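Local atomic coordinates of protein kinase (PDB entry 3PY9), a protein that is the extracellular region of the membrane Ser/Thr kinase PrkC, whose PASTA domains probably sense muropeptides of the cell wall. Residues 144-149 with 184-189; 173-178 with 202-207; 234-239 with 247-252. All blocks are in the same frame, centred on the assembly; numbering follows the deposited sequence.

Contact 1. Residues 144-149 with 184-189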
ATOM      1  N   VAL A 144      15.253  -4.038  -5.412  1.00 28.09           N
ATOM      2  CA  VAL A 144      16.062  -5.239  -5.270  1.00 28.49           C
ATOM      3  C   VAL A 144      16.466  -5.691  -6.656  1.00 28.48           C
ATOM      4  O   VAL A 144      15.642  -5.690  -7.569  1.00 28.97           O
ATOM      5  CB  VAL A 144      15.277  -6.359  -4.578  1.00 28.54           C
ATOM      6  CG1 VAL A 144      16.132  -7.635  -4.467  1.00 28.60           C
ATOM      7  CG2 VAL A 144      14.835  -5.887  -3.187  1.00 29.44           C
ATOM      8  N   TYR A 145      17.725  -6.085  -6.799  1.00 28.41           N
ATOM      9  CA  TYR A 145      18.260  -6.498  -8.073  1.00 28.42           C
ATOM     10  C   TYR A 145      17.772  -7.902  -8.448  1.00 28.51           C
ATOM     11  O   TYR A 145      17.846  -8.830  -7.655  1.00 28.48           O
ATOM     12  CB  TYR A 145      19.784  -6.433  -8.046  1.00 27.98           C
ATOM     13  CG  TYR A 145      20.424  -6.568  -9.409  1.00 29.04           C
ATOM     14  CD1 TYR A 145      20.722  -5.447 -10.167  1.00 27.32           C
ATOM     15  CD2 TYR A 145      20.709  -7.846  -9.958  1.00 29.66           C
ATOM     16  CE1 TYR A 145      21.303  -5.579 -11.434  1.00 29.60           C
ATOM     17  CE2 TYR A 145      21.300  -7.984 -11.212  1.00 27.77           C
ATOM     18  CZ  TYR A 145      21.574  -6.853 -11.954  1.00 28.60           C
ATOM     19  OH  TYR A 145      22.162  -6.967 -13.195  1.00 28.34           O
ATOM     20  N   VAL A 146      17.254  -8.031  -9.665  1.00 29.07           N
ATOM     21  CA  VAL A 146      16.797  -9.329 -10.187  1.00 28.92           C
ATOM     22  C   VAL A 146      17.917 -10.020 -10.952  1.00 29.77           C
ATOM     23  O   VAL A 146      18.227  -9.645 -12.083  1.00 29.53           O
ATOM     24  CB  VAL A 146      15.621  -9.152 -11.143  1.00 28.88           C
ATOM     25  CG1 VAL A 146      14.955 -10.524 -11.437  1.00 26.97           C
ATOM     26  CG2 VAL A 146      14.625  -8.148 -10.569  1.00 27.08           C
ATOM     27  N   GLU A 147      18.525 -11.024 -10.325  1.00 30.40           N
ATOM     28  CA  GLU A 147      19.587 -11.782 -10.961  1.00 31.02           C
ATOM     29  C   GLU A 147      19.125 -12.488 -12.246  1.00 31.45           C
ATOM     30  O   GLU A 147      18.087 -13.172 -12.270  1.00 31.29           O
ATOM     31  CB  GLU A 147      20.223 -12.784 -10.002  1.00 30.85           C
ATOM     32  CG  GLU A 147      21.489 -13.391 -10.619  1.00 32.20           C
ATOM     33  CD  GLU A 147      22.183 -14.398  -9.740  1.00 33.89           C
ATOM     34  OE1 GLU A 147      21.748 -14.612  -8.586  1.00 35.54           O
ATOM     35  OE2 GLU A 147      23.193 -14.951 -10.202  1.00 33.15           O
ATOM     36  N   ASP A 148      19.909 -12.295 -13.308  1.00 31.85           N
ATOM     37  CA  ASP A 148      19.617 -12.867 -14.619  1.00 32.11           C
ATOM     38  C   ASP A 148      20.068 -14.308 -14.626  1.00 32.50           C
ATOM     39  O   ASP A 148      21.264 -14.600 -14.559  1.00 32.66           O
ATOM     40  CB  ASP A 148      20.348 -12.070 -15.692  1.00 32.24           C
ATOM     41  CG  ASP A 148      19.974 -12.474 -17.110  1.00 31.25           C
ATOM     42  OD1 ASP A 148      19.356 -13.551 -17.330  1.00 29.77           O
ATOM     43  OD2 ASP A 148      20.331 -11.682 -18.015  1.00 29.27           O
ATOM     44  N   PHE A 149      19.094 -15.205 -14.684  1.00 33.31           N
ATOM     45  CA  PHE A 149      19.340 -16.639 -14.657  1.00 34.19           C
ATOM     46  C   PHE A 149      19.058 -17.311 -16.017  1.00 35.28           C
ATOM     47  O   PHE A 149      18.884 -18.539 -16.080  1.00 34.92           O
ATOM     48  CB  PHE A 149      18.469 -17.299 -13.587  1.00 34.18           C
ATOM     49  CG  PHE A 149      19.013 -17.187 -12.164  1.00 34.60           C
ATOM     50  CD1 PHE A 149      20.142 -17.908 -11.770  1.00 34.93           C
ATOM     51  CD2 PHE A 149      18.355 -16.399 -11.215  1.00 33.51           C
ATOM     52  CE1 PHE A 149      20.620 -17.837 -10.447  1.00 36.58           C
ATOM     53  CE2 PHE A 149      18.821 -16.314  -9.903  1.00 34.74           C
ATOM     54  CZ  PHE A 149      19.960 -17.028  -9.515  1.00 35.17           C
ATOM     55  N   ILE A 184      14.499 -21.011 -20.275  1.00 38.48           N
ATOM     56  CA  ILE A 184      14.429 -20.471 -21.626  1.00 38.24           C
ATOM     57  C   ILE A 184      14.491 -18.956 -21.553  1.00 37.13           C
ATOM     58  O   ILE A 184      15.311 -18.348 -22.204  1.00 36.97           O
ATOM     59  CB  ILE A 184      13.108 -20.858 -22.373  1.00 38.14           C
ATOM     60  CG1 ILE A 184      12.731 -22.331 -22.163  1.00 39.36           C
ATOM     61  CG2 ILE A 184      13.195 -20.491 -23.865  1.00 39.40           C
ATOM     62  CD1 ILE A 184      13.741 -23.304 -22.657  1.00 39.52           C
ATOM     63  N   SER A 185      13.614 -18.356 -20.750  1.00 36.65           N
ATOM     64  CA  SER A 185      13.505 -16.898 -20.682  1.00 35.74           C
ATOM     65  C   SER A 185      13.066 -16.392 -19.312  1.00 34.86           C
ATOM     66  O   SER A 185      12.423 -17.119 -18.544  1.00 33.80           O
ATOM     67  CB  SER A 185      12.539 -16.388 -21.747  1.00 35.62           C
ATOM     68  OG  SER A 185      11.203 -16.642 -21.355  1.00 36.43           O
ATOM     69  N   GLN A 186      13.402 -15.129 -19.038  1.00 34.43           N
ATOM     70  CA  GLN A 186      13.127 -14.498 -17.734  1.00 33.76           C
ATOM     71  C   GLN A 186      12.781 -13.038 -17.881  1.00 33.31           C
ATOM     72  O   GLN A 186      13.451 -12.296 -18.598  1.00 33.56           O
ATOM     73  CB  GLN A 186      14.334 -14.611 -16.801  1.00 34.13           C
ATOM     74  CG  GLN A 186      14.104 -14.112 -15.356  1.00 32.38           C
ATOM     75  CD  GLN A 186      15.391 -14.154 -14.538  1.00 34.14           C
ATOM     76  OE1 GLN A 186      16.252 -15.020 -14.767  1.00 33.58           O
ATOM     77  NE2 GLN A 186      15.542 -13.209 -13.588  1.00 31.42           N
ATOM     78  N   SER A 187      11.748 -12.628 -17.159  1.00 32.44           N
ATOM     79  CA  SER A 187      11.278 -11.266 -17.185  1.00 31.20           C
ATOM     80  C   SER A 187      10.687 -10.903 -15.825  1.00 29.91           C
ATOM     81  O   SER A 187       9.787 -11.588 -15.348  1.00 29.25           O
ATOM     82  CB  SER A 187      10.208 -11.135 -18.271  1.00 31.33           C
ATOM     83  OG  SER A 187       9.788  -9.800 -18.380  1.00 32.98           O
ATOM     84  N   PRO A 188      11.201  -9.827 -15.196  1.00 28.89           N
ATOM     85  CA  PRO A 188      12.417  -9.093 -15.612  1.00 28.29           C
ATOM     86  C   PRO A 188      13.716  -9.797 -15.205  1.00 27.41           C
ATOM     87  O   PRO A 188      13.669 -10.808 -14.496  1.00 27.11           O
ATOM     88  CB  PRO A 188      12.273  -7.759 -14.881  1.00 28.02           C
ATOM     89  CG  PRO A 188      11.562  -8.135 -13.632  1.00 28.08           C
ATOM     90  CD  PRO A 188      10.557  -9.181 -14.042  1.00 28.93           C
ATOM     91  N   LYS A 189      14.857  -9.265 -15.651  1.00 26.25           N
ATOM     92  CA  LYS A 189      16.191  -9.833 -15.345  1.00 25.81           C
ATOM     93  C   LYS A 189      17.214  -8.735 -15.544  1.00 25.05           C
ATOM     94  O   LYS A 189      16.968  -7.813 -16.341  1.00 25.02           O
ATOM     95  CB  LYS A 189      16.529 -11.008 -16.306  1.00 25.98           C
ATOM     96  CG  LYS A 189      16.735 -10.534 -17.775  1.00 24.97           C
ATOM     97  CD  LYS A 189      16.707 -11.670 -18.794  1.00 26.04           C
ATOM     98  CE  LYS A 189      16.693 -11.083 -20.215  1.00 27.63           C
ATOM     99  NZ  LYS A 189      18.072 -10.726 -20.591  1.00 30.17           N
TER
HETATM  100  O   HOH W   1      19.992 -13.159 -20.632  1.00 29.15           O
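The side-chain amide of Q186 bridges to the backbone of 147-149 with both of its polar atoms. Its NE2 donates to E147 O at 2.9 Å, nearly straight (170°), the acceptor lying almost in the amide plane, while its OE1 receives F149 N at 2.8 Å. A third bond, from Q186 NE2 to P188 O at 3.2 Å, is bent more but lies on a lone pair of that carbonyl; together the three bonds fix which way round the amide lies. With CG anti to the backbone N (chi1 -174°) and the chain extended, the amide spans the distance between the segments.

The apolar contact pairs V146 CG2 with P188 CG at 4.3 Å, while V146 CG1 lies against P188 O, 3.3 Å away, near Q186 NE2.

The charged pair lies alongside: D148 OD2 and K189 NZ form a loose salt bridge of 3.6 Å, which a water bonded to both atoms reinforces. D148 OD1 turns instead to E150 N.

V146 and F149 also pack on L161 of helix 154-162. The Q186 amide bonds join the loop leading to this helix to the end of strand 183-187, within the helix-on-sheet fold of a PASTA domain.

Contact 2. Residues 173-178 with 202-207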
ATOM      1  N   GLU A 173       7.929 -25.127 -21.536  1.00 48.13           N
ATOM      2  CA  GLU A 173       7.915 -25.344 -22.985  1.00 48.58           C
ATOM      3  C   GLU A 173       8.996 -26.322 -23.429  1.00 48.96           C
ATOM      4  O   GLU A 173      10.032 -26.475 -22.768  1.00 49.18           O
ATOM      5  CB  GLU A 173       8.078 -24.029 -23.742  1.00 48.66           C
ATOM      6  CG  GLU A 173       6.813 -23.194 -23.836  1.00 49.47           C
ATOM      7  CD  GLU A 173       7.069 -21.805 -24.382  1.00 52.02           C
ATOM      8  OE1 GLU A 173       8.221 -21.508 -24.776  1.00 52.88           O
ATOM      9  OE2 GLU A 173       6.113 -20.998 -24.413  1.00 53.64           O
ATOM     10  N   TYR A 174       8.750 -26.984 -24.556  1.00 49.40           N
ATOM     11  CA  TYR A 174       9.744 -27.874 -25.154  1.00 49.49           C
ATOM     12  C   TYR A 174      10.905 -27.085 -25.746  1.00 50.22           C
ATOM     13  O   TYR A 174      10.723 -25.986 -26.286  1.00 50.34           O
ATOM     14  CB  TYR A 174       9.108 -28.752 -26.235  1.00 49.40           C
ATOM     15  CG  TYR A 174       8.151 -29.778 -25.694  1.00 48.21           C
ATOM     16  CD1 TYR A 174       8.604 -30.799 -24.860  1.00 47.67           C
ATOM     17  CD2 TYR A 174       6.794 -29.728 -26.008  1.00 46.80           C
ATOM     18  CE1 TYR A 174       7.735 -31.754 -24.356  1.00 47.86           C
ATOM     19  CE2 TYR A 174       5.912 -30.674 -25.505  1.00 47.51           C
ATOM     20  CZ  TYR A 174       6.394 -31.682 -24.682  1.00 47.83           C
ATOM     21  OH  TYR A 174       5.547 -32.624 -24.173  1.00 49.48           O
ATOM     22  N   SER A 175      12.099 -27.656 -25.632  1.00 50.85           N
ATOM     23  CA  SER A 175      13.299 -27.054 -26.183  1.00 51.61           C
ATOM     24  C   SER A 175      14.262 -28.136 -26.613  1.00 52.37           C
ATOM     25  O   SER A 175      14.401 -29.164 -25.945  1.00 52.35           O
ATOM     26  CB  SER A 175      13.988 -26.144 -25.162  1.00 51.69           C
ATOM     27  OG  SER A 175      15.270 -25.752 -25.623  1.00 50.58           O
ATOM     28  N   ASP A 176      14.935 -27.877 -27.730  1.00 53.44           N
ATOM     29  CA  ASP A 176      15.940 -28.778 -28.254  1.00 54.11           C
ATOM     30  C   ASP A 176      17.331 -28.383 -27.756  1.00 54.62           C
ATOM     31  O   ASP A 176      18.201 -29.240 -27.604  1.00 54.96           O
ATOM     32  CB  ASP A 176      15.862 -28.810 -29.783  1.00 54.48           C
ATOM     33  CG  ASP A 176      14.540 -29.390 -30.288  1.00 55.00           C
ATOM     34  OD1 ASP A 176      14.175 -30.511 -29.862  1.00 56.19           O
ATOM     35  OD2 ASP A 176      13.860 -28.728 -31.104  1.00 55.03           O
ATOM     36  N   ASP A 177      17.525 -27.094 -27.474  1.00 54.89           N
ATOM     37  CA  ASP A 177      18.837 -26.591 -27.051  1.00 55.01           C
ATOM     38  C   ASP A 177      18.989 -26.195 -25.566  1.00 54.48           C
ATOM     39  O   ASP A 177      20.067 -25.761 -25.148  1.00 54.50           O
ATOM     40  CB  ASP A 177      19.335 -25.458 -27.979  1.00 55.58           C
ATOM     41  CG  ASP A 177      18.237 -24.467 -28.383  1.00 57.91           C
ATOM     42  OD1 ASP A 177      17.231 -24.885 -29.003  1.00 59.98           O
ATOM     43  OD2 ASP A 177      18.404 -23.252 -28.124  1.00 60.24           O
ATOM     44  N   ILE A 178      17.927 -26.356 -24.774  1.00 53.56           N
ATOM     45  CA  ILE A 178      17.977 -26.009 -23.352  1.00 52.45           C
ATOM     46  C   ILE A 178      17.636 -27.219 -22.475  1.00 51.95           C
ATOM     47  O   ILE A 178      16.550 -27.783 -22.590  1.00 51.47           O
ATOM     48  CB  ILE A 178      17.009 -24.827 -22.994  1.00 52.73           C
ATOM     49  CG1 ILE A 178      17.011 -23.699 -24.056  1.00 52.21           C
ATOM     50  CG2 ILE A 178      17.270 -24.314 -21.566  1.00 51.78           C
ATOM     51  CD1 ILE A 178      18.307 -22.909 -24.200  1.00 53.46           C
ATOM     52  N   VAL A 202      10.160 -18.848 -18.374  1.00 35.53           N
ATOM     53  CA  VAL A 202       9.819 -19.929 -19.291  1.00 36.31           C
ATOM     54  C   VAL A 202      10.915 -20.965 -19.150  1.00 37.28           C
ATOM     55  O   VAL A 202      12.104 -20.656 -19.307  1.00 36.50           O
ATOM     56  CB  VAL A 202       9.612 -19.450 -20.741  1.00 36.89           C
ATOM     57  CG1 VAL A 202       9.325 -20.642 -21.671  1.00 36.90           C
ATOM     58  CG2 VAL A 202       8.471 -18.414 -20.794  1.00 35.18           C
ATOM     59  N   VAL A 203      10.486 -22.184 -18.815  1.00 38.69           N
ATOM     60  CA  VAL A 203      11.361 -23.255 -18.351  1.00 40.50           C
ATOM     61  C   VAL A 203      11.314 -24.454 -19.309  1.00 41.65           C
ATOM     62  O   VAL A 203      10.265 -24.774 -19.894  1.00 41.29           O
ATOM     63  CB  VAL A 203      10.992 -23.682 -16.905  1.00 40.75           C
ATOM     64  CG1 VAL A 203      11.925 -24.770 -16.389  1.00 40.35           C
ATOM     65  CG2 VAL A 203      11.021 -22.461 -15.966  1.00 41.56           C
ATOM     66  N   SER A 204      12.469 -25.087 -19.479  1.00 42.99           N
ATOM     67  CA  SER A 204      12.602 -26.205 -20.396  1.00 44.94           C
ATOM     68  C   SER A 204      12.140 -27.518 -19.763  1.00 45.78           C
ATOM     69  O   SER A 204      12.584 -27.891 -18.668  1.00 45.50           O
ATOM     70  CB  SER A 204      14.058 -26.320 -20.887  1.00 45.02           C
ATOM     71  OG  SER A 204      14.209 -27.370 -21.830  1.00 46.36           O
ATOM     72  N   LYS A 205      11.242 -28.203 -20.469  1.00 47.52           N
ATOM     73  CA  LYS A 205      10.868 -29.579 -20.140  1.00 48.73           C
ATOM     74  C   LYS A 205      11.434 -30.579 -21.174  1.00 50.10           C
ATOM     75  O   LYS A 205      10.816 -31.618 -21.468  1.00 49.86           O
ATOM     76  CB  LYS A 205       9.348 -29.711 -19.999  1.00 48.34           C
ATOM     77  CG  LYS A 205       8.566 -29.216 -21.178  1.00 47.61           C
ATOM     78  CD  LYS A 205       7.146 -29.717 -21.115  1.00 45.88           C
ATOM     79  CE  LYS A 205       6.242 -28.933 -22.048  1.00 45.06           C
ATOM     80  NZ  LYS A 205       4.902 -29.572 -22.083  1.00 43.77           N
ATOM     81  N   GLY A 206      12.620 -30.254 -21.701  1.00 51.23           N
ATOM     82  CA  GLY A 206      13.288 -31.071 -22.723  1.00 52.75           C
ATOM     83  C   GLY A 206      12.662 -31.063 -24.116  1.00 53.78           C
ATOM     84  O   GLY A 206      11.802 -30.235 -24.430  1.00 53.25           O
ATOM     85  N   LYS A 207      13.101 -32.012 -24.946  1.00 55.16           N
ATOM     86  CA  LYS A 207      12.654 -32.142 -26.338  1.00 56.24           C
ATOM     87  C   LYS A 207      11.309 -32.871 -26.468  1.00 56.84           C
ATOM     88  O   LYS A 207      11.044 -33.816 -25.727  1.00 56.62           O
ATOM     89  CB  LYS A 207      13.732 -32.852 -27.171  1.00 56.58           C
ATOM     90  CG  LYS A 207      15.121 -32.200 -27.104  1.00 56.73           C
ATOM     91  CD  LYS A 207      16.019 -32.896 -26.083  1.00 56.82           C
ATOM     92  CE  LYS A 207      16.977 -33.869 -26.750  1.00 56.52           C
ATOM     93  NZ  LYS A 207      18.277 -33.226 -27.126  1.00 55.80           N
TER
HETATM   94  O   HOH W   2      17.864 -32.014 -29.522  1.00 48.42           O
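E173 and S204 pair in parallel where strand 167-173 ends, with E173 N bonded to V203 O at 2.9 Å and K205 N returning to E173 O at 3.1 Å; beyond them, S175 N reaches G206 O at 2.9 Å. Y174 and K205 cross beside this backbone pairing. The lysine chain runs across one ring face, its CE 3.8 Å from the centroid of the Y174 ring in a CH-pi contact, and its NZ makes an off-centre cation-pi interaction. G206 O lies at the ring's edge, in its plane. Both polar ends, Y174 OH and K205 NZ, meet at D243 OD1, which links this edge of the PASTA domain to the C-terminal domain.

The segments lie at one end of the mixed sheet, where 198-204 is the middle strand between 167-173 and 183-187. There S204 OG accepts from G206 N in an ST turn; its approach to I178 O, at 2.5 Å, is doubtfully short. S175 OG, placed anti to its own N (chi1 170°), accepts I178 N at 2.9 Å in an ST motif that closes the turn 175-178. I178 CG2 packs against S204 CB at 3.8 Å, and I184 touches both residues. D176 OD1 lies 3.4 Å from K207 CG.

Contact 3. Residues 234-239 with 247-252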
ATOM      1  N   LYS A 234     -19.251 -17.969 -32.517  1.00 32.33           N
ATOM      2  CA  LYS A 234     -17.871 -18.335 -32.321  1.00 34.27           C
ATOM      3  C   LYS A 234     -17.741 -19.574 -31.434  1.00 33.78           C
ATOM      4  O   LYS A 234     -18.311 -19.653 -30.345  1.00 33.28           O
ATOM      5  CB  LYS A 234     -17.116 -17.174 -31.692  1.00 34.07           C
ATOM      6  CG  LYS A 234     -15.607 -17.215 -31.938  1.00 36.34           C
ATOM      7  CD  LYS A 234     -14.847 -16.223 -31.029  1.00 36.56           C
ATOM      8  CE  LYS A 234     -15.727 -15.075 -30.526  1.00 38.58           C
ATOM      9  NZ  LYS A 234     -16.390 -14.329 -31.637  1.00 42.87           N
ATOM     10  N   VAL A 235     -16.973 -20.538 -31.916  1.00 33.76           N
ATOM     11  CA  VAL A 235     -16.745 -21.761 -31.179  1.00 34.80           C
ATOM     12  C   VAL A 235     -15.340 -21.699 -30.610  1.00 35.57           C
ATOM     13  O   VAL A 235     -14.406 -21.298 -31.300  1.00 34.97           O
ATOM     14  CB  VAL A 235     -16.931 -23.007 -32.071  1.00 34.50           C
ATOM     15  CG1 VAL A 235     -16.760 -24.290 -31.274  1.00 34.80           C
ATOM     16  CG2 VAL A 235     -18.290 -22.962 -32.725  1.00 33.54           C
ATOM     17  N   LYS A 236     -15.216 -22.069 -29.340  1.00 36.71           N
ATOM     18  CA  LYS A 236     -13.922 -22.191 -28.692  1.00 38.14           C
ATOM     19  C   LYS A 236     -13.845 -23.552 -28.024  1.00 38.95           C
ATOM     20  O   LYS A 236     -14.717 -23.924 -27.220  1.00 38.90           O
ATOM     21  CB  LYS A 236     -13.703 -21.058 -27.681  1.00 38.62           C
ATOM     22  CG  LYS A 236     -13.467 -19.701 -28.324  1.00 40.02           C
ATOM     23  CD  LYS A 236     -13.200 -18.628 -27.293  1.00 42.77           C
ATOM     24  CE  LYS A 236     -13.517 -17.250 -27.865  1.00 45.76           C
ATOM     25  NZ  LYS A 236     -14.999 -16.995 -27.851  1.00 49.27           N
ATOM     26  N   VAL A 237     -12.804 -24.289 -28.392  1.00 39.94           N
ATOM     27  CA  VAL A 237     -12.541 -25.624 -27.905  1.00 41.02           C
ATOM     28  C   VAL A 237     -11.339 -25.546 -26.957  1.00 42.43           C
ATOM     29  O   VAL A 237     -10.260 -25.046 -27.322  1.00 42.40           O
ATOM     30  CB  VAL A 237     -12.251 -26.591 -29.075  1.00 41.18           C
ATOM     31  CG1 VAL A 237     -12.223 -28.042 -28.598  1.00 40.82           C
ATOM     32  CG2 VAL A 237     -13.290 -26.419 -30.195  1.00 40.42           C
ATOM     33  N   TYR A 238     -11.542 -26.011 -25.732  1.00 43.43           N
ATOM     34  CA  TYR A 238     -10.485 -26.024 -24.718  1.00 44.75           C
ATOM     35  C   TYR A 238     -10.181 -27.471 -24.411  1.00 45.71           C
ATOM     36  O   TYR A 238     -11.095 -28.264 -24.201  1.00 45.79           O
ATOM     37  CB  TYR A 238     -10.907 -25.291 -23.438  1.00 44.12           C
ATOM     38  CG  TYR A 238     -11.438 -23.893 -23.654  1.00 44.28           C
ATOM     39  CD1 TYR A 238     -10.635 -22.773 -23.438  1.00 44.15           C
ATOM     40  CD2 TYR A 238     -12.757 -23.686 -24.077  1.00 44.72           C
ATOM     41  CE1 TYR A 238     -11.140 -21.474 -23.639  1.00 44.54           C
ATOM     42  CE2 TYR A 238     -13.265 -22.408 -24.284  1.00 43.03           C
ATOM     43  CZ  TYR A 238     -12.458 -21.302 -24.062  1.00 44.56           C
ATOM     44  OH  TYR A 238     -12.988 -20.036 -24.264  1.00 43.81           O
ATOM     45  N   ILE A 239      -8.895 -27.805 -24.408  1.00 47.31           N
ATOM     46  CA  ILE A 239      -8.432 -29.182 -24.218  1.00 48.71           C
ATOM     47  C   ILE A 239      -7.543 -29.279 -22.981  1.00 49.51           C
ATOM     48  O   ILE A 239      -6.723 -28.397 -22.743  1.00 50.24           O
ATOM     49  CB  ILE A 239      -7.690 -29.709 -25.499  1.00 48.51           C
ATOM     50  CG1 ILE A 239      -8.683 -30.268 -26.501  1.00 48.59           C
ATOM     51  CG2 ILE A 239      -6.716 -30.812 -25.193  1.00 48.52           C
ATOM     52  CD1 ILE A 239      -9.258 -29.235 -27.426  1.00 50.20           C
ATOM     53  N   SER A 247      -6.025 -24.136 -20.497  1.00 60.37           N
ATOM     54  CA  SER A 247      -5.845 -22.751 -20.056  1.00 60.19           C
ATOM     55  C   SER A 247      -6.521 -21.800 -21.035  1.00 59.74           C
ATOM     56  O   SER A 247      -7.422 -21.038 -20.662  1.00 59.65           O
ATOM     57  CB  SER A 247      -4.346 -22.409 -19.940  1.00 60.16           C
ATOM     58  OG  SER A 247      -3.574 -23.530 -19.515  1.00 60.55           O
ATOM     59  N   THR A 248      -6.068 -21.857 -22.286  1.00 59.06           N
ATOM     60  CA  THR A 248      -6.636 -21.070 -23.371  1.00 58.50           C
ATOM     61  C   THR A 248      -7.147 -22.039 -24.435  1.00 57.96           C
ATOM     62  O   THR A 248      -6.886 -23.253 -24.349  1.00 57.76           O
ATOM     63  CB  THR A 248      -5.600 -20.086 -23.966  1.00 58.86           C
ATOM     64  OG1 THR A 248      -4.399 -20.796 -24.296  1.00 59.09           O
ATOM     65  CG2 THR A 248      -5.274 -18.972 -22.962  1.00 58.60           C
ATOM     66  N   GLU A 249      -7.888 -21.523 -25.417  1.00 56.78           N
ATOM     67  CA  GLU A 249      -8.514 -22.402 -26.405  1.00 55.90           C
ATOM     68  C   GLU A 249      -7.524 -23.075 -27.351  1.00 55.16           C
ATOM     69  O   GLU A 249      -6.595 -22.442 -27.850  1.00 55.23           O
ATOM     70  CB  GLU A 249      -9.669 -21.713 -27.164  1.00 56.17           C
ATOM     71  CG  GLU A 249      -9.323 -20.443 -27.938  1.00 55.96           C
ATOM     72  CD  GLU A 249      -9.548 -19.185 -27.127  1.00 55.31           C
ATOM     73  OE1 GLU A 249      -9.539 -19.274 -25.877  1.00 55.88           O
ATOM     74  OE2 GLU A 249      -9.734 -18.108 -27.736  1.00 55.12           O
ATOM     75  N   LYS A 250      -7.728 -24.371 -27.566  1.00 54.01           N
ATOM     76  CA  LYS A 250      -6.993 -25.127 -28.564  1.00 53.05           C
ATOM     77  C   LYS A 250      -7.610 -24.945 -29.959  1.00 52.30           C
ATOM     78  O   LYS A 250      -6.980 -25.270 -30.972  1.00 52.60           O
ATOM     79  CB  LYS A 250      -6.997 -26.605 -28.185  1.00 53.18           C
ATOM     80  CG  LYS A 250      -6.039 -27.478 -28.978  1.00 54.27           C
ATOM     81  CD  LYS A 250      -4.655 -27.501 -28.343  1.00 56.63           C
ATOM     82  CE  LYS A 250      -3.722 -28.526 -29.018  1.00 57.53           C
ATOM     83  NZ  LYS A 250      -3.989 -29.931 -28.594  1.00 56.21           N
ATOM     84  N   GLY A 251      -8.834 -24.417 -30.004  1.00 51.16           N
ATOM     85  CA  GLY A 251      -9.588 -24.227 -31.256  1.00 49.08           C
ATOM     86  C   GLY A 251     -10.435 -22.971 -31.205  1.00 47.37           C
ATOM     87  O   GLY A 251     -10.993 -22.643 -30.160  1.00 47.30           O
ATOM     88  N   SER A 252     -10.518 -22.264 -32.334  1.00 46.01           N
ATOM     89  CA  SER A 252     -11.250 -20.992 -32.440  1.00 44.14           C
ATOM     90  C   SER A 252     -11.709 -20.763 -33.880  1.00 43.16           C
ATOM     91  O   SER A 252     -10.885 -20.567 -34.779  1.00 43.41           O
ATOM     92  CB  SER A 252     -10.377 -19.823 -31.973  1.00 44.25           C
ATOM     93  OG  SER A 252     -11.111 -18.599 -31.912  1.00 44.02           O
TER
HETATM   94  O   HOH W   3      -7.078 -25.759 -24.389  1.00 44.33           O
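V237 O receives two neighbouring backbone donors: G251 N at 3.1 Å, and K250 N at 2.6 Å, a weak bond with an angle of only 129°. In return, V237 N donates to G251 O at 3.0 Å, and that same oxygen also takes a CA-H...O contact from K236 CA. Because K250 and G251 both face V237, the arrangement is a classic beta bulge where 250-251 pairs antiparallel with strand 233-241. These strands belong to the antiparallel sheet of the C-terminal PASTA-like domain, and V237 and I239 point from it onto I263 of strand 259-265.

On the side of K236 and Y238, E249 lies between the two. Its CB stands over one face of the Y238 ring, offset toward the rim and 4.1 Å from the centroid in a CH-pi contact, and the bend at chi2 (-93°) turns the carboxylate steeply against the ring, the planes 73° apart. E249 OE1 approaches Y238 CE1 at 3.5 Å, whereas OE2 meets the aliphatic part of K236 at CD. On the other side, I239 CD1 packs against K250 CB at 3.6 Å. A water accepts from I239 N, 2.7 Å away, and lies next to T248 O.

Contacts 1 and 2 belong to the same PASTA domain and touch directly, their centres 18 Å apart. Strands 183-187 and 198-204 are neighbours in one sheet: S185 O and V202 N are 2.9 Å apart, probably hydrogen-bonded, and I184 and S185 both face V202 in a classic beta bulge. Contact 3 lies in the C-terminal domain, its centre 24 Å from that of contact 2 and 32 Å from that of contact 1, with about 10 Å between the nearest atoms of contacts 2 and 3. D243, the partner of Y174 and K205 in contact 2, falls in sequence between the segments of contact 3. The europium ligands D99, D130 and N132 belong to none of the three contacts.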